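Side-chain contacts in pyridoxamine 5-phosphate-dependent dehydrase (Escherichia coli, PDB 3B8X), which catalyses pyridoxal phosphate-dependent removal of the C3' hydroxyl from GDP-4-keto-6-deoxy-D-mannose, a step toward the L-colitose of the O-antigen: residues 62-67 against 249-254; 281-286 against 292-297; 339-344 against 352-357. The protein carries 1 engineered substitution. All blocks are in the same frame, centred on the assembly; numbering follows the deposited sequence.

Interaction 1 of 3, residues 62-67 against 249-254; sequences NLLMIA and YNVRPL. With G4M ([(2R,3S,4R,5R)-5-(2-amino-6-oxo-1,6-dihydro-9H-purin-9-yl)-3,4-dihydroxytetrahydrofuran-2-yl]methyl (2R,3S,4S,5S,6R)-3,4-dihydroxy-5-[({3-hydroxy-2-methyl-5-[(phosphonooxy)methyl]pyridin-4-yl}methyl)amino]-6-methyltetrahydro-2H-pyran-2-yl dihydrogen diphosphate), chain G.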
loop_
_atom_site.group_PDB
_atom_site.type_symbol
_atom_site.label_atom_id
_atom_site.label_comp_id
_atom_site.label_asym_id
_atom_site.label_seq_id
_atom_site.Cartn_x
_atom_site.Cartn_y
_atom_site.Cartn_z
ATOM N N ASN B 62 -4.570 -6.835 -5.365
ATOM C CA ASN B 62 -5.232 -6.533 -6.617
ATOM C C ASN B 62 -4.444 -5.453 -7.351
ATOM O O ASN B 62 -4.357 -5.489 -8.582
ATOM C CB ASN B 62 -6.635 -5.973 -6.341
ATOM C CG ASN B 62 -7.667 -7.028 -6.093
ATOM O OD1 ASN B 62 -7.429 -8.211 -6.307
ATOM N ND2 ASN B 62 -8.857 -6.601 -5.648
ATOM N N LEU B 63 -3.894 -4.475 -6.614
ATOM C CA LEU B 63 -3.151 -3.420 -7.288
ATOM C C LEU B 63 -1.978 -4.017 -8.071
ATOM O O LEU B 63 -1.790 -3.738 -9.263
ATOM C CB LEU B 63 -2.680 -2.343 -6.314
ATOM C CG LEU B 63 -1.891 -1.149 -6.854
ATOM C CD1 LEU B 63 -2.701 -0.185 -7.662
ATOM C CD2 LEU B 63 -1.306 -0.468 -5.639
ATOM N N LEU B 64 -1.217 -4.866 -7.397
ATOM C CA LEU B 64 -0.082 -5.544 -8.054
ATOM C C LEU B 64 -0.512 -6.486 -9.158
ATOM O O LEU B 64 0.252 -6.675 -10.118
ATOM C CB LEU B 64 0.805 -6.284 -7.039
ATOM C CG LEU B 64 1.589 -5.449 -5.990
ATOM C CD1 LEU B 64 2.855 -6.085 -5.438
ATOM C CD2 LEU B 64 1.917 -4.063 -6.462
ATOM N N MET B 65 -1.654 -7.159 -8.985
ATOM C CA MET B 65 -2.128 -8.093 -10.019
ATOM C C MET B 65 -2.271 -7.355 -11.340
ATOM O O MET B 65 -1.748 -7.794 -12.367
ATOM C CB MET B 65 -3.435 -8.768 -9.614
ATOM C CG MET B 65 -3.921 -9.645 -10.676
ATOM S SD MET B 65 -5.328 -10.630 -10.096
ATOM C CE MET B 65 -6.619 -9.407 -9.705
ATOM N N ILE B 66 -2.967 -6.218 -11.319
ATOM C CA ILE B 66 -3.147 -5.391 -12.536
ATOM C C ILE B 66 -1.832 -4.782 -13.047
ATOM O O ILE B 66 -1.498 -4.791 -14.228
ATOM C CB ILE B 66 -4.172 -4.240 -12.260
ATOM C CG1 ILE B 66 -5.489 -4.848 -11.808
ATOM C CG2 ILE B 66 -4.363 -3.371 -13.487
ATOM C CD1 ILE B 66 -5.989 -5.937 -12.773
ATOM N N ALA B 67 -1.083 -4.180 -12.149
ATOM C CA ALA B 67 0.161 -3.553 -12.556
ATOM C C ALA B 67 1.125 -4.501 -13.251
ATOM O O ALA B 67 1.777 -4.170 -14.251
ATOM C CB ALA B 67 0.810 -2.968 -11.349
ATOM N N TYR B 249 5.848 -0.224 -5.928
ATOM C CA TYR B 249 5.356 0.396 -4.691
ATOM C C TYR B 249 6.134 -0.207 -3.563
ATOM O O TYR B 249 6.970 -1.074 -3.753
ATOM C CB TYR B 249 3.884 -0.090 -4.478
ATOM C CG TYR B 249 2.940 0.337 -5.598
ATOM C CD1 TYR B 249 2.728 -0.481 -6.729
ATOM C CD2 TYR B 249 2.313 1.592 -5.561
ATOM C CE1 TYR B 249 1.917 -0.022 -7.803
ATOM C CE2 TYR B 249 1.524 2.073 -6.652
ATOM C CZ TYR B 249 1.298 1.242 -7.766
ATOM O OH TYR B 249 0.476 1.671 -8.824
ATOM N N ASN B 250 5.836 0.253 -2.363
ATOM C CA ASN B 250 6.298 -0.490 -1.205
ATOM C C ASN B 250 4.962 -0.941 -0.589
ATOM O O ASN B 250 4.245 -0.127 0.028
ATOM C CB ASN B 250 7.033 0.343 -0.171
ATOM C CG ASN B 250 7.173 -0.390 1.169
ATOM O OD1 ASN B 250 6.645 -1.496 1.328
ATOM N ND2 ASN B 250 7.866 0.231 2.150
ATOM N N VAL B 251 4.582 -2.199 -0.820
ATOM C CA VAL B 251 3.389 -2.806 -0.212
ATOM C C VAL B 251 3.773 -4.110 0.496
ATOM O O VAL B 251 3.074 -5.111 0.461
ATOM C CB VAL B 251 2.244 -3.040 -1.208
ATOM C CG1 VAL B 251 1.789 -1.659 -1.749
ATOM C CG2 VAL B 251 2.732 -3.947 -2.331
ATOM N N ARG B 252 4.944 -4.095 1.104
ATOM C CA ARG B 252 5.408 -5.257 1.805
ATOM C C ARG B 252 4.524 -5.499 3.041
ATOM O O ARG B 252 3.982 -4.545 3.605
ATOM C CB ARG B 252 6.851 -4.989 2.267
ATOM C CG ARG B 252 7.885 -4.929 1.168
ATOM C CD ARG B 252 9.246 -4.795 1.807
ATOM N NE ARG B 252 9.440 -3.588 2.609
ATOM C CZ ARG B 252 10.602 -2.949 2.713
ATOM N NH1 ARG B 252 11.676 -3.417 2.080
ATOM N NH2 ARG B 252 10.697 -1.846 3.456
ATOM N N PRO B 253 4.350 -6.762 3.446
ATOM C CA PRO B 253 3.580 -7.041 4.651
ATOM C C PRO B 253 4.614 -7.030 5.759
ATOM O O PRO B 253 5.813 -7.058 5.490
ATOM C CB PRO B 253 3.132 -8.521 4.477
ATOM C CG PRO B 253 4.109 -9.136 3.463
ATOM C CD PRO B 253 4.847 -7.993 2.788
ATOM N N LEU B 254 4.155 -7.119 7.003
ATOM C CA LEU B 254 5.075 -7.156 8.146
ATOM C C LEU B 254 5.502 -8.586 8.436
ATOM O O LEU B 254 4.754 -9.525 8.160
ATOM C CB LEU B 254 4.399 -6.576 9.376
ATOM C CG LEU B 254 4.194 -5.060 9.242
ATOM C CD1 LEU B 254 3.448 -4.531 10.432
ATOM C CD2 LEU B 254 5.520 -4.373 9.050
HETATM O OP3 G4M G . 10.988 2.944 2.887
HETATM P PL G4M G . 9.602 3.745 2.938
HETATM O OP1 G4M G . 8.521 3.087 2.003
HETATM O OP2 G4M G . 9.027 3.890 4.430
HETATM O OP4 G4M G . 9.828 5.277 2.509
HETATM C C5B G4M G . 10.107 5.391 1.128
HETATM C C5L G4M G . 10.999 6.609 0.874
HETATM C C6L G4M G . 10.503 7.714 0.191
HETATM N N1L G4M G . 11.247 8.798 -0.078
HETATM C C2L G4M G . 12.538 8.824 0.189
HETATM C C2A G4M G . 13.323 10.058 -0.246
HETATM C C3L G4M G . 13.144 7.740 0.864
HETATM O O3L G4M G . 14.472 7.743 1.134
HETATM C C4L G4M G . 12.357 6.608 1.218
HETATM C C4A G4M G . 12.934 5.484 1.827
HETATM N N4A G4M G . 14.230 5.492 2.120
HETATM C C4G G4M G . 14.795 4.465 2.858
HETATM C C5G G4M G . 16.193 4.108 2.346
HETATM C C6G G4M G . 17.049 5.374 2.326
HETATM O O5G G4M G . 16.770 3.182 3.267
HETATM C C3G G4M G . 13.913 3.207 2.887
HETATM O O3G G4M G . 13.413 3.024 4.224
HETATM C C2G G4M G . 14.732 1.978 2.415
HETATM O O2G G4M G . 13.984 0.762 2.623
HETATM C C1G G4M G . 16.127 1.901 3.102
HETATM O O1G G4M G . 17.009 1.067 2.330
HETATM P P2 G4M G . 17.723 0.205 3.466
HETATM O O3P G4M G . 18.429 1.136 4.576
HETATM O O4P G4M G . 18.868 -0.640 2.732
HETATM O OPP G4M G . 16.594 -0.722 4.162
HETATM P P G4M G . 17.267 -2.108 4.669
HETATM O O1P G4M G . 18.635 -2.503 3.912
HETATM O O2P G4M G . 16.187 -3.265 4.369
HETATM O "O5'" G4M G . 17.495 -2.078 6.283
HETATM C "C5'" G4M G . 18.537 -1.175 6.646
HETATM C "C4'" G4M G . 19.442 -1.818 7.707
HETATM O "O4'" G4M G . 18.711 -2.101 8.936
HETATM C "C3'" G4M G . 19.998 -3.181 7.193
HETATM O "O3'" G4M G . 21.330 -3.414 7.657
HETATM C "C2'" G4M G . 18.992 -4.204 7.768
HETATM O "O2'" G4M G . 19.648 -5.441 8.086
HETATM C "C1'" G4M G . 18.551 -3.527 9.074
HETATM N N9 G4M G . 17.164 -3.872 9.381
HETATM C C8 G4M G . 16.072 -3.567 8.619
HETATM N N7 G4M G . 15.009 -4.032 9.225
HETATM C C4 G4M G . 16.765 -4.545 10.485
HETATM C C5 G4M G . 15.375 -4.643 10.390
HETATM C C6 G4M G . 14.683 -5.290 11.441
HETATM O O6 G4M G . 13.474 -5.383 11.440
HETATM N N3 G4M G . 17.402 -5.057 11.529
HETATM C C2 G4M G . 16.748 -5.662 12.490
HETATM N N1 G4M G . 15.396 -5.783 12.470
HETATM N N2 G4M G . 17.442 -6.169 13.555
#
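Leu63 sets one methyl squarely on a tyrosine: its CD2 lies 3.8 Å from the centroid of the Tyr249 ring and only 11° off the ring normal, a CH-pi contact over the middle of one face. With CG anti to the backbone N (chi1 -180°), Leu63 points its branch out from helix 58-68 and crosses Tyr249 at about a right angle. Leu64, one residue on, approaches obliquely, its CD2 3.7 Å from Tyr249 CD1. Its other methyl, CD1, is 3.8 Å from Val251 CG2, so the two leucine branches divide the work between ring and valine, sliding past both. The phenol oxygen is held by Tyr100, while Val55 packs on both Leu64 and Val251. In this aminotransferase-like, pyridoxal phosphate-dependent fold, the apolar joint backs the loop that leads into helix 255-286 and supplies Asn250 to an active site shared with the second subunit. Asn250 ND2 donates to the phosphate oxygen G4M OP1 of the bound adduct at 2.9 Å, and also bonds Glu196 of the second subunit. The other end of the same amide forms an Asx turn: Arg252 N reaches Asn250 OD1 at 3.1 Å, nearly straight at 171°. Both ends of the amide are thus engaged, which fixes its rotation. Arg252 itself forms a salt bridge with Glu196 of the second subunit.

Interaction 2 of 3, residues 281-286 against 292-297; sequences YFLDKF and LDVQQE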
loop_
_atom_site.group_PDB
_atom_site.type_symbol
_atom_site.label_atom_id
_atom_site.label_comp_id
_atom_site.label_asym_id
_atom_site.label_seq_id
_atom_site.Cartn_x
_atom_site.Cartn_y
_atom_site.Cartn_z
ATOM N N TYR B 281 -26.843 -25.630 8.045
ATOM C CA TYR B 281 -27.941 -25.342 8.953
ATOM C C TYR B 281 -28.717 -24.092 8.501
ATOM O O TYR B 281 -29.955 -24.049 8.432
ATOM C CB TYR B 281 -27.333 -25.133 10.340
ATOM C CG TYR B 281 -28.373 -25.073 11.411
ATOM C CD1 TYR B 281 -29.130 -26.201 11.691
ATOM C CD2 TYR B 281 -28.666 -23.881 12.087
ATOM C CE1 TYR B 281 -30.102 -26.183 12.659
ATOM C CE2 TYR B 281 -29.650 -23.846 13.033
ATOM C CZ TYR B 281 -30.367 -25.014 13.324
ATOM O OH TYR B 281 -31.348 -25.015 14.304
ATOM N N PHE B 282 -27.955 -23.068 8.149
ATOM C CA PHE B 282 -28.546 -21.819 7.644
ATOM C C PHE B 282 -29.513 -22.096 6.467
ATOM O O PHE B 282 -30.677 -21.651 6.468
ATOM C CB PHE B 282 -27.404 -20.896 7.158
ATOM C CG PHE B 282 -27.884 -19.657 6.433
ATOM C CD1 PHE B 282 -28.529 -18.638 7.133
ATOM C CD2 PHE B 282 -27.723 -19.542 5.056
ATOM C CE1 PHE B 282 -29.011 -17.486 6.459
ATOM C CE2 PHE B 282 -28.200 -18.424 4.359
ATOM C CZ PHE B 282 -28.862 -17.400 5.056
ATOM N N LEU B 283 -29.023 -22.843 5.470
ATOM C CA LEU B 283 -29.819 -23.155 4.296
ATOM C C LEU B 283 -31.049 -23.961 4.703
ATOM O O LEU B 283 -32.160 -23.735 4.208
ATOM C CB LEU B 283 -29.000 -23.918 3.247
ATOM C CG LEU B 283 -27.922 -23.054 2.558
ATOM C CD1 LEU B 283 -27.022 -23.835 1.583
ATOM C CD2 LEU B 283 -28.473 -21.735 1.916
ATOM N N ASP B 284 -30.857 -24.903 5.612
ATOM C CA ASP B 284 -31.977 -25.725 6.021
ATOM C C ASP B 284 -32.975 -24.825 6.743
ATOM O O ASP B 284 -34.194 -24.940 6.602
ATOM C CB ASP B 284 -31.500 -26.842 6.936
ATOM C CG ASP B 284 -32.611 -27.414 7.775
ATOM O OD1 ASP B 284 -33.647 -27.813 7.191
ATOM O OD2 ASP B 284 -32.464 -27.458 9.015
ATOM N N LYS B 285 -32.462 -23.866 7.489
ATOM C CA LYS B 285 -33.375 -22.981 8.186
ATOM C C LYS B 285 -34.107 -21.886 7.390
ATOM O O LYS B 285 -35.167 -21.389 7.815
ATOM C CB LYS B 285 -32.636 -22.351 9.363
ATOM C CG LYS B 285 -32.399 -23.324 10.456
ATOM C CD LYS B 285 -33.144 -22.782 11.640
ATOM C CE LYS B 285 -34.091 -23.790 12.217
ATOM N NZ LYS B 285 -34.658 -23.164 13.438
ATOM N N PHE B 286 -33.490 -21.431 6.302
ATOM C CA PHE B 286 -34.055 -20.361 5.500
ATOM C C PHE B 286 -34.481 -20.822 4.108
ATOM O O PHE B 286 -34.806 -19.993 3.251
ATOM C CB PHE B 286 -33.000 -19.256 5.361
ATOM C CG PHE B 286 -32.850 -18.405 6.593
ATOM C CD1 PHE B 286 -31.971 -18.777 7.595
ATOM C CD2 PHE B 286 -33.614 -17.257 6.760
ATOM C CE1 PHE B 286 -31.832 -17.997 8.722
ATOM C CE2 PHE B 286 -33.500 -16.490 7.917
ATOM C CZ PHE B 286 -32.604 -16.860 8.884
ATOM N N LEU B 292 -37.412 -13.971 1.780
ATOM C CA LEU B 292 -35.995 -13.766 1.541
ATOM C C LEU B 292 -35.360 -14.884 0.743
ATOM O O LEU B 292 -35.578 -16.051 1.083
ATOM C CB LEU B 292 -35.242 -13.636 2.857
ATOM C CG LEU B 292 -35.659 -12.570 3.869
ATOM C CD1 LEU B 292 -34.898 -12.847 5.198
ATOM C CD2 LEU B 292 -35.255 -11.273 3.358
ATOM N N ASP B 293 -34.570 -14.507 -0.281
ATOM C CA ASP B 293 -33.814 -15.510 -1.044
ATOM C C ASP B 293 -32.399 -15.591 -0.513
ATOM O O ASP B 293 -31.842 -14.603 -0.040
ATOM C CB ASP B 293 -33.744 -15.131 -2.533
ATOM C CG ASP B 293 -35.018 -15.473 -3.269
ATOM O OD1 ASP B 293 -35.438 -16.643 -3.126
ATOM O OD2 ASP B 293 -35.627 -14.572 -3.910
ATOM N N VAL B 294 -31.808 -16.778 -0.571
ATOM C CA VAL B 294 -30.424 -16.923 -0.126
ATOM C C VAL B 294 -29.471 -17.149 -1.321
ATOM O O VAL B 294 -29.888 -17.173 -2.489
ATOM C CB VAL B 294 -30.302 -18.072 0.889
ATOM C CG1 VAL B 294 -31.185 -17.778 2.147
ATOM C CG2 VAL B 294 -30.716 -19.394 0.258
ATOM N N GLN B 295 -28.177 -17.286 -1.062
ATOM C CA GLN B 295 -27.244 -17.471 -2.166
ATOM C C GLN B 295 -27.275 -18.925 -2.685
ATOM O O GLN B 295 -27.299 -19.880 -1.902
ATOM C CB GLN B 295 -25.803 -17.065 -1.751
ATOM C CG GLN B 295 -24.686 -17.095 -2.842
ATOM C CD GLN B 295 -23.384 -16.463 -2.335
ATOM O OE1 GLN B 295 -23.113 -16.489 -1.133
ATOM N NE2 GLN B 295 -22.602 -15.861 -3.236
ATOM N N GLN B 296 -27.317 -19.047 -4.010
ATOM C CA GLN B 296 -27.230 -20.339 -4.659
ATOM C C GLN B 296 -25.762 -20.669 -4.795
ATOM O O GLN B 296 -25.025 -19.937 -5.482
ATOM C CB GLN B 296 -27.787 -20.291 -6.068
ATOM C CG GLN B 296 -27.516 -21.588 -6.823
ATOM C CD GLN B 296 -28.012 -21.507 -8.260
ATOM O OE1 GLN B 296 -27.224 -21.564 -9.210
ATOM N NE2 GLN B 296 -29.315 -21.298 -8.423
ATOM N N GLU B 297 -25.371 -21.785 -4.190
ATOM C CA GLU B 297 -23.997 -22.259 -4.207
ATOM C C GLU B 297 -23.508 -22.850 -5.530
ATOM O O GLU B 297 -24.188 -23.679 -6.132
ATOM C CB GLU B 297 -23.839 -23.356 -3.143
ATOM C CG GLU B 297 -22.394 -23.868 -3.023
ATOM C CD GLU B 297 -22.221 -24.737 -1.817
ATOM O OE1 GLU B 297 -23.228 -25.361 -1.435
ATOM O OE2 GLU B 297 -21.123 -24.778 -1.221
HETATM O O HOH W 1 -35.156 -18.634 0.569
#
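Val294 is the hub of the apolar contact with helix 255-286, and its two methyls serve different partners. CG2 lies 3.6 Å from Leu283 CD2, the two side chains crossing at a slant. CG1 meets the aromatic residues: it is 3.7 Å from Phe282 CZ, reaching that ring obliquely, and 4.0 Å from Phe286 CB. Phe282 carries its ring to the valine because CG is anti to the backbone N (chi1 172°), and ring and valine come from opposite directions. Phe286 offers Val294 its beta carbon, while its ring packs against other residues.

The polar part runs through water. One molecule lies 3.0 Å from Phe286 O, in the last residue of the helix, and 2.7 Å from Leu292 O. Acceptors beyond the two segments also compete for its two protons, so donation to both carbonyls together is not certain.

Around this core, strand 305-310 supplies Phe306, stacked on Phe282, and Phe308, which meets the rings of both Phe282 and Phe286 and touches Val294. Helix 379-388 packs Ile382 on Phe282 and Leu385 on Phe286, so the end of the long helix is packed between that helix and side chains of strand 305-310, the neighbour of outer strand 292-293 in the four-stranded antiparallel sheet.

Interaction 3 of 3, residues 339-344 against 352-357; sequences NFLKNT and YTVHNN. With NA (sodium ion), chain M.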
loop_
_atom_site.group_PDB
_atom_site.type_symbol
_atom_site.label_atom_id
_atom_site.label_comp_id
_atom_site.label_asym_id
_atom_site.label_seq_id
_atom_site.Cartn_x
_atom_site.Cartn_y
_atom_site.Cartn_z
ATOM N N ASN B 339 -24.673 -2.348 -6.186
ATOM C CA ASN B 339 -24.485 -2.025 -7.592
ATOM C C ASN B 339 -23.449 -0.914 -7.721
ATOM O O ASN B 339 -23.716 0.275 -7.497
ATOM C CB ASN B 339 -25.771 -1.518 -8.207
ATOM C CG ASN B 339 -25.569 -1.062 -9.639
ATOM O OD1 ASN B 339 -24.658 -1.523 -10.323
ATOM N ND2 ASN B 339 -26.421 -0.178 -10.103
ATOM N N PHE B 340 -22.234 -1.312 -8.058
ATOM C CA PHE B 340 -21.179 -0.337 -8.162
ATOM C C PHE B 340 -21.534 0.737 -9.185
ATOM O O PHE B 340 -20.996 1.834 -9.122
ATOM C CB PHE B 340 -19.865 -1.029 -8.525
ATOM C CG PHE B 340 -18.643 -0.186 -8.281
ATOM C CD1 PHE B 340 -18.166 -0.001 -6.994
ATOM C CD2 PHE B 340 -17.949 0.389 -9.338
ATOM C CE1 PHE B 340 -17.034 0.768 -6.752
ATOM C CE2 PHE B 340 -16.811 1.165 -9.125
ATOM C CZ PHE B 340 -16.373 1.375 -7.816
ATOM N N LEU B 341 -22.420 0.453 -10.141
ATOM C CA LEU B 341 -22.662 1.495 -11.115
ATOM C C LEU B 341 -23.339 2.716 -10.590
ATOM O O LEU B 341 -23.407 3.734 -11.249
ATOM C CB LEU B 341 -23.270 0.985 -12.403
ATOM C CG LEU B 341 -22.134 0.135 -12.939
ATOM C CD1 LEU B 341 -22.561 -1.312 -13.152
ATOM C CD2 LEU B 341 -21.503 0.807 -14.153
ATOM N N LYS B 342 -23.776 2.652 -9.354
ATOM C CA LYS B 342 -24.410 3.818 -8.815
ATOM C C LYS B 342 -23.380 4.864 -8.499
ATOM O O LYS B 342 -23.726 6.025 -8.298
ATOM C CB LYS B 342 -25.130 3.456 -7.523
ATOM C CG LYS B 342 -24.153 3.150 -6.417
ATOM C CD LYS B 342 -24.809 2.599 -5.166
ATOM C CE LYS B 342 -23.900 1.500 -4.574
ATOM N NZ LYS B 342 -24.318 1.019 -3.217
ATOM N N ASN B 343 -22.120 4.463 -8.420
ATOM C CA ASN B 343 -21.064 5.365 -7.974
ATOM C C ASN B 343 -20.584 6.384 -8.995
ATOM O O ASN B 343 -19.469 6.333 -9.515
ATOM C CB ASN B 343 -19.896 4.603 -7.317
ATOM C CG ASN B 343 -20.317 3.822 -6.064
ATOM O OD1 ASN B 343 -20.664 4.401 -5.032
ATOM N ND2 ASN B 343 -20.229 2.486 -6.127
ATOM N N THR B 344 -21.428 7.375 -9.209
ATOM C CA THR B 344 -21.124 8.450 -10.131
ATOM C C THR B 344 -19.898 9.236 -9.666
ATOM O O THR B 344 -19.162 9.771 -10.487
ATOM C CB THR B 344 -22.356 9.408 -10.279
ATOM O OG1 THR B 344 -23.008 9.565 -9.013
ATOM C CG2 THR B 344 -23.335 8.836 -11.278
ATOM N N TYR B 352 -15.285 3.721 -18.815
ATOM C CA TYR B 352 -15.987 2.450 -18.729
ATOM C C TYR B 352 -17.262 2.459 -19.523
ATOM O O TYR B 352 -17.760 3.506 -19.927
ATOM C CB TYR B 352 -16.417 2.193 -17.288
ATOM C CG TYR B 352 -17.543 3.103 -16.829
ATOM C CD1 TYR B 352 -18.836 2.622 -16.634
ATOM C CD2 TYR B 352 -17.292 4.437 -16.538
ATOM C CE1 TYR B 352 -19.858 3.463 -16.178
ATOM C CE2 TYR B 352 -18.299 5.302 -16.089
ATOM C CZ TYR B 352 -19.580 4.805 -15.922
ATOM O OH TYR B 352 -20.555 5.684 -15.504
ATOM N N THR B 353 -17.841 1.276 -19.634
ATOM C CA THR B 353 -19.114 1.108 -20.311
ATOM C C THR B 353 -19.897 0.060 -19.531
ATOM O O THR B 353 -19.346 -0.673 -18.717
ATOM C CB THR B 353 -18.908 0.549 -21.755
ATOM O OG1 THR B 353 -20.149 0.554 -22.467
ATOM C CG2 THR B 353 -18.400 -0.866 -21.702
ATOM N N VAL B 354 -21.187 -0.018 -19.805
ATOM C CA VAL B 354 -21.997 -1.054 -19.210
ATOM C C VAL B 354 -22.565 -1.976 -20.261
ATOM O O VAL B 354 -23.220 -1.536 -21.202
ATOM C CB VAL B 354 -23.179 -0.515 -18.460
ATOM C CG1 VAL B 354 -24.021 -1.694 -18.063
ATOM C CG2 VAL B 354 -22.732 0.218 -17.236
ATOM N N HIS B 355 -22.378 -3.270 -20.075
ATOM C CA HIS B 355 -22.971 -4.207 -20.999
ATOM C C HIS B 355 -24.444 -4.378 -20.690
ATOM O O HIS B 355 -24.803 -4.794 -19.595
ATOM C CB HIS B 355 -22.380 -5.588 -20.851
ATOM C CG HIS B 355 -23.093 -6.619 -21.669
ATOM N ND1 HIS B 355 -23.194 -6.523 -23.039
ATOM C CD2 HIS B 355 -23.741 -7.757 -21.319
ATOM C CE1 HIS B 355 -23.856 -7.566 -23.503
ATOM N NE2 HIS B 355 -24.198 -8.330 -22.480
ATOM N N ASN B 356 -25.275 -4.117 -21.692
ATOM C CA ASN B 356 -26.701 -4.348 -21.612
ATOM C C ASN B 356 -27.259 -3.537 -20.485
ATOM O O ASN B 356 -27.465 -2.333 -20.606
ATOM C CB ASN B 356 -26.916 -5.842 -21.363
ATOM C CG ASN B 356 -28.364 -6.212 -21.292
ATOM O OD1 ASN B 356 -29.227 -5.522 -21.828
ATOM N ND2 ASN B 356 -28.640 -7.325 -20.640
ATOM N N ASN B 357 -27.479 -4.196 -19.363
ATOM C CA ASN B 357 -27.931 -3.464 -18.205
ATOM C C ASN B 357 -27.455 -4.209 -16.941
ATOM O O ASN B 357 -27.012 -5.345 -17.006
ATOM C CB ASN B 357 -29.460 -3.368 -18.220
ATOM C CG ASN B 357 -30.121 -4.724 -18.054
ATOM O OD1 ASN B 357 -29.947 -5.384 -17.033
ATOM N ND2 ASN B 357 -30.838 -5.168 -19.079
HETATM NA NA NA M . -20.265 6.602 -4.399
HETATM O O HOH W 2 -22.823 4.748 -13.854
HETATM O O HOH W 3 -22.371 7.167 -5.542
HETATM O O HOH W 4 -22.057 6.527 -2.887
#
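A single water joins Leu341 and Tyr352: it donates to Leu341 O at 2.9 Å and hydrogen-bonds Tyr352 OH at 3.0 Å. Apart from this bridge, one methyl carries the contact. Leu341 CD2 lies 3.7 Å from Tyr352 CE1, coming at the ring obliquely as the two side chains slide past each other. The same CD2 meets Val354 CG2 tip to tip at 3.4 Å, tighter than usual for two methyls. The second torsion of Leu341, 122°, is well off a staggered value, so the exact place of that methyl is somewhat doubtful. Tyr352 and Val354 point the same way from strand 351-354, the edge of the large mixed sheet, and Leu341 also touches Phe106 on the neighbouring strand. The 3-10 turn that presents the leucine opens with an Asx turn, in which Asn339 OD1 accepts from Leu341 N at 3.0 Å, the N-H lying well above the amide plane. At the far end of the turn Asn343 OD1 binds a sodium ion at 2.3 Å, together with waters, Asp345 and the Phe244 carbonyl of the second subunit. The ion would be expected to polarise its waters, one of which makes a long bond to Lys342 O. Turn and second subunit thus share a cation held partly by carbonyl oxygens, whereas turn and strand are joined by one leucine methyl packed on ring and valine, and by one shared water.

Following the chain from the N terminus, interaction 1 closes a long loop: 181 residues, including most strands of the large mixed sheet, separate helix 58-68 from the segment before helix 255-286. That helix then runs on to interaction 2, which closes a turn of five residues and brings the chain into the four-stranded antiparallel sheet. Interaction 3 shuts another short loop, of seven residues, and returns the chain to the edge of the mixed sheet, beside strand 103-107. The three follow in series, neither nested nor crossed. Interactions 1 and 2 lie on opposite sides of the chain's centre, with centres 36 Å apart, and no two of the three touch.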